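Local coordinates for papillomavirus transcription factor E2 (Human papillomavirus type 18, PDB 1QQH), which acts as a viral transcription factor and probably regulates viral gene expression through the activation domain, of which this is a fragment, at residues 58-63 with 119-124; 84-89 with 102-107; 68-73 with 135-140. The protein carries 1 engineered substitution. All blocks are in the same frame, centred on the assembly; numbering follows the deposited sequence.

Contact 1. Residues 58-63 with 119-124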
loop_
_atom_site.group_PDB
_atom_site.type_symbol
_atom_site.label_atom_id
_atom_site.label_comp_id
_atom_site.label_asym_id
_atom_site.label_seq_id
_atom_site.Cartn_x
_atom_site.Cartn_y
_atom_site.Cartn_z
ATOM N N GLY A 58 -36.612 9.864 -19.625
ATOM C CA GLY A 58 -37.433 8.762 -19.155
ATOM C C GLY A 58 -37.086 7.471 -19.870
ATOM O O GLY A 58 -37.959 6.823 -20.454
ATOM N N ASN A 59 -35.815 7.081 -19.813
ATOM C CA ASN A 59 -35.375 5.872 -20.497
ATOM C C ASN A 59 -34.398 5.020 -19.694
ATOM O O ASN A 59 -33.369 5.513 -19.233
ATOM C CB ASN A 59 -34.747 6.256 -21.841
ATOM C CG ASN A 59 -34.194 5.064 -22.591
ATOM O OD1 ASN A 59 -34.893 4.074 -22.817
ATOM N ND2 ASN A 59 -32.934 5.155 -22.992
ATOM N N LYS A 60 -34.726 3.739 -19.536
ATOM C CA LYS A 60 -33.868 2.811 -18.804
ATOM C C LYS A 60 -32.563 2.603 -19.567
ATOM O O LYS A 60 -31.531 2.290 -18.976
ATOM C CB LYS A 60 -34.571 1.468 -18.595
ATOM C CG LYS A 60 -35.812 1.543 -17.713
ATOM C CD LYS A 60 -35.493 2.113 -16.335
ATOM C CE LYS A 60 -36.750 2.251 -15.482
ATOM N NZ LYS A 60 -36.459 2.833 -14.143
ATOM N N ASP A 61 -32.615 2.762 -20.886
ATOM C CA ASP A 61 -31.415 2.635 -21.701
ATOM C C ASP A 61 -30.691 3.956 -21.484
ATOM O O ASP A 61 -31.252 4.867 -20.872
ATOM C CB ASP A 61 -31.771 2.474 -23.182
ATOM C CG ASP A 61 -32.618 1.239 -23.452
ATOM O OD1 ASP A 61 -32.136 0.113 -23.190
ATOM O OD2 ASP A 61 -33.766 1.396 -23.928
ATOM N N ASN A 62 -29.461 4.075 -21.977
ATOM C CA ASN A 62 -28.716 5.319 -21.793
ATOM C C ASN A 62 -28.431 5.480 -20.292
ATOM O O ASN A 62 -28.304 6.590 -19.781
ATOM C CB ASN A 62 -29.553 6.493 -22.340
ATOM C CG ASN A 62 -28.944 7.856 -22.045
ATOM O OD1 ASN A 62 -27.732 8.044 -22.141
ATOM N ND2 ASN A 62 -29.794 8.817 -21.703
ATOM N N CYS A 63 -28.322 4.348 -19.601
ATOM C CA CYS A 63 -28.070 4.321 -18.163
ATOM C C CYS A 63 -26.600 4.460 -17.751
ATOM O O CYS A 63 -25.809 3.537 -17.932
ATOM C CB CYS A 63 -28.631 3.024 -17.576
ATOM S SG CYS A 63 -28.157 2.703 -15.854
ATOM N N THR A 119 -33.758 15.920 -17.444
ATOM C CA THR A 119 -34.329 15.144 -16.351
ATOM C C THR A 119 -33.507 13.876 -16.178
ATOM O O THR A 119 -32.924 13.375 -17.136
ATOM C CB THR A 119 -35.801 14.762 -16.663
ATOM O OG1 THR A 119 -36.673 15.751 -16.112
ATOM C CG2 THR A 119 -36.163 13.398 -16.088
ATOM N N TRP A 120 -33.448 13.368 -14.952
ATOM C CA TRP A 120 -32.714 12.141 -14.689
ATOM C C TRP A 120 -33.226 11.499 -13.413
ATOM O O TRP A 120 -33.800 12.169 -12.555
ATOM C CB TRP A 120 -31.208 12.415 -14.597
ATOM C CG TRP A 120 -30.781 13.170 -13.383
ATOM C CD1 TRP A 120 -30.463 12.647 -12.162
ATOM C CD2 TRP A 120 -30.617 14.586 -13.269
ATOM N NE1 TRP A 120 -30.107 13.648 -11.300
ATOM C CE2 TRP A 120 -30.194 14.850 -11.950
ATOM C CE3 TRP A 120 -30.790 15.660 -14.155
ATOM C CZ2 TRP A 120 -29.939 16.141 -11.491
ATOM C CZ3 TRP A 120 -30.540 16.942 -13.701
ATOM C CH2 TRP A 120 -30.117 17.174 -12.376
ATOM N N GLU A 121 -33.018 10.194 -13.306
ATOM C CA GLU A 121 -33.462 9.429 -12.153
ATOM C C GLU A 121 -32.258 8.711 -11.549
ATOM O O GLU A 121 -31.477 8.096 -12.269
ATOM C CB GLU A 121 -34.505 8.413 -12.610
ATOM C CG GLU A 121 -35.582 8.088 -11.598
ATOM C CD GLU A 121 -36.639 7.156 -12.172
ATOM O OE1 GLU A 121 -36.319 5.971 -12.435
ATOM O OE2 GLU A 121 -37.784 7.613 -12.370
ATOM N N VAL A 122 -32.111 8.787 -10.232
ATOM C CA VAL A 122 -30.986 8.146 -9.557
ATOM C C VAL A 122 -31.391 6.894 -8.785
ATOM O O VAL A 122 -32.331 6.917 -7.986
ATOM C CB VAL A 122 -30.300 9.115 -8.563
ATOM C CG1 VAL A 122 -29.062 8.470 -7.993
ATOM C CG2 VAL A 122 -29.951 10.422 -9.257
ATOM N N HIS A 123 -30.675 5.802 -9.029
ATOM C CA HIS A 123 -30.937 4.547 -8.345
ATOM C C HIS A 123 -29.692 4.097 -7.594
ATOM O O HIS A 123 -28.593 4.075 -8.144
ATOM C CB HIS A 123 -31.340 3.454 -9.339
ATOM C CG HIS A 123 -32.666 3.684 -9.996
ATOM N ND1 HIS A 123 -33.334 2.693 -10.681
ATOM C CD2 HIS A 123 -33.441 4.790 -10.083
ATOM C CE1 HIS A 123 -34.465 3.178 -11.160
ATOM N NE2 HIS A 123 -34.555 4.448 -10.810
ATOM N N PHE A 124 -29.865 3.748 -6.327
ATOM C CA PHE A 124 -28.749 3.280 -5.524
ATOM C C PHE A 124 -29.156 1.933 -4.961
ATOM O O PHE A 124 -29.901 1.855 -3.980
ATOM C CB PHE A 124 -28.450 4.251 -4.381
ATOM C CG PHE A 124 -27.135 3.991 -3.694
ATOM C CD1 PHE A 124 -26.839 4.604 -2.481
ATOM C CD2 PHE A 124 -26.189 3.144 -4.261
ATOM C CE1 PHE A 124 -25.620 4.379 -1.844
ATOM C CE2 PHE A 124 -24.966 2.911 -3.630
ATOM C CZ PHE A 124 -24.683 3.529 -2.419
#

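Contact 2. Residues 84-89 with 102-107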
loop_
_atom_site.group_PDB
_atom_site.type_symbol
_atom_site.label_atom_id
_atom_site.label_comp_id
_atom_site.label_asym_id
_atom_site.label_seq_id
_atom_site.Cartn_x
_atom_site.Cartn_y
_atom_site.Cartn_z
ATOM N N THR A 84 -15.127 9.490 6.064
ATOM C CA THR A 84 -16.562 9.721 5.988
ATOM C C THR A 84 -17.206 8.940 4.849
ATOM O O THR A 84 -16.526 8.318 4.033
ATOM C CB THR A 84 -16.883 11.219 5.817
ATOM O OG1 THR A 84 -18.298 11.413 5.928
ATOM C CG2 THR A 84 -16.411 11.721 4.461
ATOM N N ALA A 85 -18.529 8.960 4.802
ATOM C CA ALA A 85 -19.246 8.227 3.767
ATOM C C ALA A 85 -19.525 9.070 2.536
ATOM O O ALA A 85 -19.453 10.299 2.568
ATOM C CB ALA A 85 -20.567 7.705 4.321
ATOM N N THR A 86 -19.832 8.392 1.441
ATOM C CA THR A 86 -20.181 9.099 0.227
ATOM C C THR A 86 -21.694 9.204 0.273
ATOM O O THR A 86 -22.375 8.247 0.637
ATOM C CB THR A 86 -19.778 8.326 -1.039
ATOM O OG1 THR A 86 -18.406 8.592 -1.342
ATOM C CG2 THR A 86 -20.646 8.747 -2.215
ATOM N N CYS A 87 -22.218 10.370 -0.068
ATOM C CA CYS A 87 -23.651 10.559 -0.077
ATOM C C CYS A 87 -24.152 10.625 -1.503
ATOM O O CYS A 87 -23.573 11.304 -2.351
ATOM C CB CYS A 87 -24.028 11.831 0.669
ATOM S SG CYS A 87 -23.735 11.711 2.432
ATOM N N VAL A 88 -25.234 9.902 -1.748
ATOM C CA VAL A 88 -25.857 9.824 -3.055
ATOM C C VAL A 88 -27.197 10.557 -3.061
ATOM O O VAL A 88 -28.172 10.070 -2.493
ATOM C CB VAL A 88 -26.105 8.346 -3.444
ATOM C CG1 VAL A 88 -26.699 8.259 -4.832
ATOM C CG2 VAL A 88 -24.803 7.559 -3.358
ATOM N N SER A 89 -27.246 11.719 -3.702
ATOM C CA SER A 89 -28.493 12.479 -3.792
ATOM C C SER A 89 -28.853 12.628 -5.265
ATOM O O SER A 89 -28.100 12.204 -6.134
ATOM C CB SER A 89 -28.324 13.869 -3.193
ATOM O OG SER A 89 -27.477 14.659 -4.011
ATOM N N THR A 102 -19.477 18.163 -0.163
ATOM C CA THR A 102 -18.528 18.370 -1.252
ATOM C C THR A 102 -18.800 17.373 -2.376
ATOM O O THR A 102 -18.560 16.177 -2.223
ATOM C CB THR A 102 -17.093 18.172 -0.749
ATOM O OG1 THR A 102 -16.917 18.935 0.451
ATOM C CG2 THR A 102 -16.077 18.630 -1.795
ATOM N N PHE A 103 -19.305 17.864 -3.500
ATOM C CA PHE A 103 -19.604 16.995 -4.634
ATOM C C PHE A 103 -18.387 16.655 -5.484
ATOM O O PHE A 103 -17.524 17.495 -5.694
ATOM C CB PHE A 103 -20.657 17.644 -5.543
ATOM C CG PHE A 103 -22.007 17.739 -4.920
ATOM C CD1 PHE A 103 -22.280 18.717 -3.975
ATOM C CD2 PHE A 103 -22.995 16.813 -5.241
ATOM C CE1 PHE A 103 -23.515 18.774 -3.350
ATOM C CE2 PHE A 103 -24.234 16.855 -4.627
ATOM C CZ PHE A 103 -24.498 17.842 -3.673
ATOM N N TYR A 104 -18.309 15.415 -5.956
ATOM C CA TYR A 104 -17.219 15.031 -6.843
ATOM C C TYR A 104 -17.809 14.518 -8.159
ATOM O O TYR A 104 -17.103 14.004 -9.029
ATOM C CB TYR A 104 -16.280 14.002 -6.190
ATOM C CG TYR A 104 -16.882 12.696 -5.729
ATOM C CD1 TYR A 104 -16.995 11.614 -6.597
ATOM C CD2 TYR A 104 -17.254 12.515 -4.395
ATOM C CE1 TYR A 104 -17.453 10.371 -6.149
ATOM C CE2 TYR A 104 -17.711 11.283 -3.933
ATOM C CZ TYR A 104 -17.805 10.213 -4.815
ATOM O OH TYR A 104 -18.233 8.991 -4.353
ATOM N N ILE A 105 -19.127 14.668 -8.273
ATOM C CA ILE A 105 -19.902 14.320 -9.462
ATOM C C ILE A 105 -21.232 15.054 -9.355
ATOM O O ILE A 105 -21.962 14.896 -8.381
ATOM C CB ILE A 105 -20.191 12.816 -9.599
ATOM C CG1 ILE A 105 -18.926 12.074 -10.036
ATOM C CG2 ILE A 105 -21.262 12.603 -10.651
ATOM C CD1 ILE A 105 -19.161 10.659 -10.502
ATOM N N GLU A 106 -21.521 15.886 -10.351
ATOM C CA GLU A 106 -22.758 16.650 -10.394
ATOM C C GLU A 106 -23.588 16.037 -11.514
ATOM O O GLU A 106 -23.177 16.036 -12.678
ATOM C CB GLU A 106 -22.450 18.116 -10.694
ATOM C CG GLU A 106 -21.628 18.807 -9.611
ATOM C CD GLU A 106 -22.488 19.379 -8.497
ATOM O OE1 GLU A 106 -23.668 18.987 -8.387
ATOM O OE2 GLU A 106 -21.985 20.223 -7.722
ATOM N N PHE A 107 -24.747 15.499 -11.156
ATOM C CA PHE A 107 -25.613 14.860 -12.131
ATOM C C PHE A 107 -26.253 15.831 -13.120
ATOM O O PHE A 107 -26.689 15.417 -14.192
ATOM C CB PHE A 107 -26.683 14.034 -11.410
ATOM C CG PHE A 107 -26.137 12.794 -10.723
ATOM C CD1 PHE A 107 -26.774 12.262 -9.602
ATOM C CD2 PHE A 107 -25.001 12.148 -11.216
ATOM C CE1 PHE A 107 -26.292 11.104 -8.977
ATOM C CE2 PHE A 107 -24.511 10.993 -10.599
ATOM C CZ PHE A 107 -25.161 10.469 -9.474
#

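Contact 3. Residues 68-73 with 135-140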
loop_
_atom_site.group_PDB
_atom_site.type_symbol
_atom_site.label_atom_id
_atom_site.label_comp_id
_atom_site.label_asym_id
_atom_site.label_seq_id
_atom_site.Cartn_x
_atom_site.Cartn_y
_atom_site.Cartn_z
ATOM N N ALA A 68 -19.965 5.131 -5.838
ATOM C CA ALA A 68 -20.116 5.838 -4.572
ATOM C C ALA A 68 -19.273 5.047 -3.576
ATOM O O ALA A 68 -19.553 3.880 -3.306
ATOM C CB ALA A 68 -21.569 5.838 -4.143
ATOM N N TRP A 69 -18.242 5.677 -3.039
ATOM C CA TRP A 69 -17.349 5.011 -2.100
ATOM C C TRP A 69 -17.894 4.908 -0.675
ATOM O O TRP A 69 -18.281 5.908 -0.078
ATOM C CB TRP A 69 -16.009 5.735 -2.103
ATOM C CG TRP A 69 -15.439 5.868 -3.493
ATOM C CD1 TRP A 69 -15.485 6.968 -4.304
ATOM C CD2 TRP A 69 -14.769 4.845 -4.242
ATOM N NE1 TRP A 69 -14.884 6.692 -5.506
ATOM C CE2 TRP A 69 -14.438 5.396 -5.496
ATOM C CE3 TRP A 69 -14.414 3.515 -3.970
ATOM C CZ2 TRP A 69 -13.774 4.664 -6.482
ATOM C CZ3 TRP A 69 -13.750 2.786 -4.952
ATOM C CH2 TRP A 69 -13.437 3.366 -6.193
ATOM N N ASP A 70 -17.934 3.695 -0.129
ATOM C CA ASP A 70 -18.438 3.504 1.236
ATOM C C ASP A 70 -17.654 4.371 2.208
ATOM O O ASP A 70 -18.210 4.916 3.156
ATOM C CB ASP A 70 -18.322 2.044 1.681
ATOM C CG ASP A 70 -19.430 1.163 1.120
ATOM O OD1 ASP A 70 -20.471 1.695 0.685
ATOM O OD2 ASP A 70 -19.265 -0.074 1.132
ATOM N N SER A 71 -16.356 4.508 1.960
ATOM C CA SER A 71 -15.514 5.301 2.833
ATOM C C SER A 71 -14.605 6.226 2.057
ATOM O O SER A 71 -13.872 5.790 1.184
ATOM C CB SER A 71 -14.669 4.382 3.715
ATOM O OG SER A 71 -15.497 3.511 4.467
ATOM N N VAL A 72 -14.657 7.509 2.389
ATOM C CA VAL A 72 -13.821 8.505 1.741
ATOM C C VAL A 72 -12.865 9.073 2.775
ATOM O O VAL A 72 -13.287 9.490 3.862
ATOM C CB VAL A 72 -14.668 9.648 1.160
ATOM C CG1 VAL A 72 -13.754 10.753 0.629
ATOM C CG2 VAL A 72 -15.567 9.113 0.052
ATOM N N TYR A 73 -11.580 9.073 2.441
ATOM C CA TYR A 73 -10.550 9.584 3.334
ATOM C C TYR A 73 -9.974 10.867 2.767
ATOM O O TYR A 73 -9.298 10.863 1.737
ATOM C CB TYR A 73 -9.426 8.554 3.518
ATOM C CG TYR A 73 -9.893 7.219 4.056
ATOM C CD1 TYR A 73 -10.750 6.413 3.316
ATOM C CD2 TYR A 73 -9.501 6.774 5.318
ATOM C CE1 TYR A 73 -11.210 5.193 3.815
ATOM C CE2 TYR A 73 -9.955 5.561 5.829
ATOM C CZ TYR A 73 -10.809 4.774 5.075
ATOM O OH TYR A 73 -11.277 3.580 5.567
ATOM N N MET A 135 -28.879 8.623 0.164
ATOM C CA MET A 135 -28.400 7.484 0.915
ATOM C C MET A 135 -26.894 7.615 1.042
ATOM O O MET A 135 -26.258 8.352 0.288
ATOM C CB MET A 135 -28.747 6.181 0.200
ATOM C CG MET A 135 -30.234 5.868 0.127
ATOM S SD MET A 135 -30.609 4.163 0.669
ATOM C CE MET A 135 -29.647 3.180 -0.507
ATOM N N CYS A 136 -26.325 6.910 2.010
ATOM C CA CYS A 136 -24.889 6.930 2.235
ATOM C C CYS A 136 -24.537 5.773 3.127
ATOM O O CYS A 136 -25.396 5.232 3.816
ATOM C CB CYS A 136 -24.444 8.228 2.918
ATOM S SG CYS A 136 -25.770 9.367 3.402
ATOM N N SER A 137 -23.273 5.381 3.098
ATOM C CA SER A 137 -22.804 4.304 3.946
ATOM C C SER A 137 -22.881 4.847 5.369
ATOM O O SER A 137 -23.142 6.036 5.576
ATOM C CB SER A 137 -21.358 3.959 3.600
ATOM O OG SER A 137 -20.851 2.954 4.461
ATOM N N THR A 138 -22.658 3.983 6.347
ATOM C CA THR A 138 -22.693 4.395 7.744
ATOM C C THR A 138 -21.297 4.823 8.220
ATOM O O THR A 138 -21.129 5.269 9.350
ATOM C CB THR A 138 -23.211 3.251 8.634
ATOM O OG1 THR A 138 -22.417 2.080 8.417
ATOM C CG2 THR A 138 -24.650 2.927 8.296
ATOM N N SER A 139 -20.304 4.693 7.343
ATOM C CA SER A 139 -18.926 5.064 7.655
ATOM C C SER A 139 -18.768 6.450 8.274
ATOM O O SER A 139 -19.371 7.425 7.811
ATOM C CB SER A 139 -18.056 5.009 6.392
ATOM O OG SER A 139 -17.928 3.689 5.895
ATOM N N ASP A 140 -17.948 6.526 9.322
ATOM C CA ASP A 140 -17.655 7.788 9.994
ATOM C C ASP A 140 -16.182 7.768 10.417
ATOM O O ASP A 140 -15.439 6.873 10.012
ATOM C CB ASP A 140 -18.585 8.004 11.199
ATOM C CG ASP A 140 -18.381 6.980 12.305
ATOM O OD1 ASP A 140 -17.558 6.050 12.132
ATOM O OD2 ASP A 140 -19.059 7.110 13.358
HETATM O O HOH W 1 -21.263 5.945 0.772
#

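Contact 1. Residues 58-63 with 119-124
Lys-60 reaches out of the hairpin loop between strands 45-56 and 63-75 and meets Glu-121 and His-123 on strand 120-124. The beta-hairpin contributes strand 45-56 to the antiparallel sheet as the neighbour of 120-124, and backbone bonds such as those of Glu-121 with Tyr-55 and His-123 with Gln-53 hold the two together. Following the loop, Gly-58 comes first, where the chain runs loosely past Thr-119. The side chain of Lys-60 starts off to one side, and only its end reaches the strand. A bend at chi2 (-58°) is followed by a fully extended tail, which delivers NZ to the side chains of 120-124. There NZ sits 3.6 Å from Glu-121 OE1, a long salt bridge on the protein surface, and equally 3.6 Å from His-123 CE1. It approaches the imidazole obliquely while the lysine chain crosses the histidine at about a right angle. The same ammonium makes a cation-pi contact with Tyr-55, whose ring also meets that of His-123; the lysine end thus rests among two rings and a carboxylate. NZ and His-123 NE2 are 4.2 Å apart, so the lysine would probably disfavour a second positive charge on the imidazole, whereas Glu-121 would support one. Glu-121 is shared between both neighbours: OE1 faces NZ and also accepts the NE2 proton of His-123 at 2.8 Å, on the anti side of the carboxylate and 31° out of its plane, with an N-H...O angle of 147°.

Contact 2. Residues 84-89 with 102-107
The hydroxyls of Thr-86 and Tyr-104 are hydrogen-bonded, OG1 to OH at 3.0 Å, and either could be the donor. Both residues are buried, and each oxygen has a further, weak bond to a carbonyl of strand 63-75: Thr-86 OG1 to Trp-69 O, Tyr-104 OH to Val-67 O. These bonds hold the hydroxyl end of the phenol, though two protons cannot fill all three at once. OG1 lies in the plane of the Tyr-104 ring, at its edge, and the threonine stands across the end of the tyrosine at about a right angle. The methyl presses in as well, Thr-86 CG2 being 3.2 Å from Tyr-104 OH. Tyr-104 reaches Thr-86 because CG is placed between the backbone N and the carbonyl carbon (chi1 58°), just where the chain turns a corner between strands 100-103 and 105-106. At the far end of the contact Ser-89 meets two phenylalanines edge-on. Its OG points at the rim of Phe-103, 4.0 Å from CE2 and in the ring plane, while its main polar partner is Gly-92 O. On the other ring Ser-89 O approaches the edge of Phe-107, 3.5 Å from CE1, where the slightly positive ring hydrogens suit a carbonyl. These two segments are not paired as strands, the CA atoms of Ser-89 and Phe-107 being 9.1 Å apart. Strand 92-97 lies between them in the antiparallel meander, pairing with 81-89 on one hand and with 100-103 and 105-106 on the other, and Glu-106 stands at the N-cap position, right before helix 107-111.

Contact 3. Residues 68-73 with 135-140
Ser-71 and Ser-139 join their hydroxyls in a hydrogen bond, OG to OG at 2.8 Å, with either as possible donor, and this is the tight end of the contact. The carbonyl of Asp-70 sits in the same small cluster: Ser-139 CB comes within 3.2 Å of Asp-70 O and Ser-137 CB within 3.3 Å, so two serines of the loop rest on one backbone oxygen. Ser-139 OG lies anti to its carbonyl carbon (chi1 -66°), which turns it to Ser-71, while a weak bond of 3.3 Å links it with Ser-137 OG. Packing slackens beside it. Asp-70 OD1 gets no nearer to Ser-137 than 3.8 Å, at CB, and a water bridges the backbones at 3.1 Å from each: it accepts a proton from Ser-137 N and can give one to Trp-69 O, though it has other acceptors to serve. Thr-138 and Asp-140, both exposed, direct their CB atoms away from 68-73. Asp-70 and Ser-71 form a classic beta bulge opposite Lys-47 of strand 45-56, at the corner where strand 63-75 changes direction. On its other flank that strand pairs with 81-89, which in turn pairs with 134-136, the strand from which this serine-rich loop departs.

Overall arrangement
Contact 2 is the buried one, contact 3 is partly buried, and contact 1 lies on the surface, its centre about 20 Å from the centre of the chain. The chemistry follows that order: hydroxyls and ring edges in contact 2, serines, a carbonyl and a water in contact 3, and a salt bridge with a histidine-carboxylate hydrogen bond in contact 1. All three reach the same antiparallel sheet. Contacts 2 and 3, with centres about 10 Å apart, share the most, through backbone hydrogen bonds of Thr-84 with Val-72 and Val-88 with Met-135. Contact 1 joins them through Val-122, which packs on Phe-107 and Val-88, and Phe-124, which packs on Val-88 and Met-135.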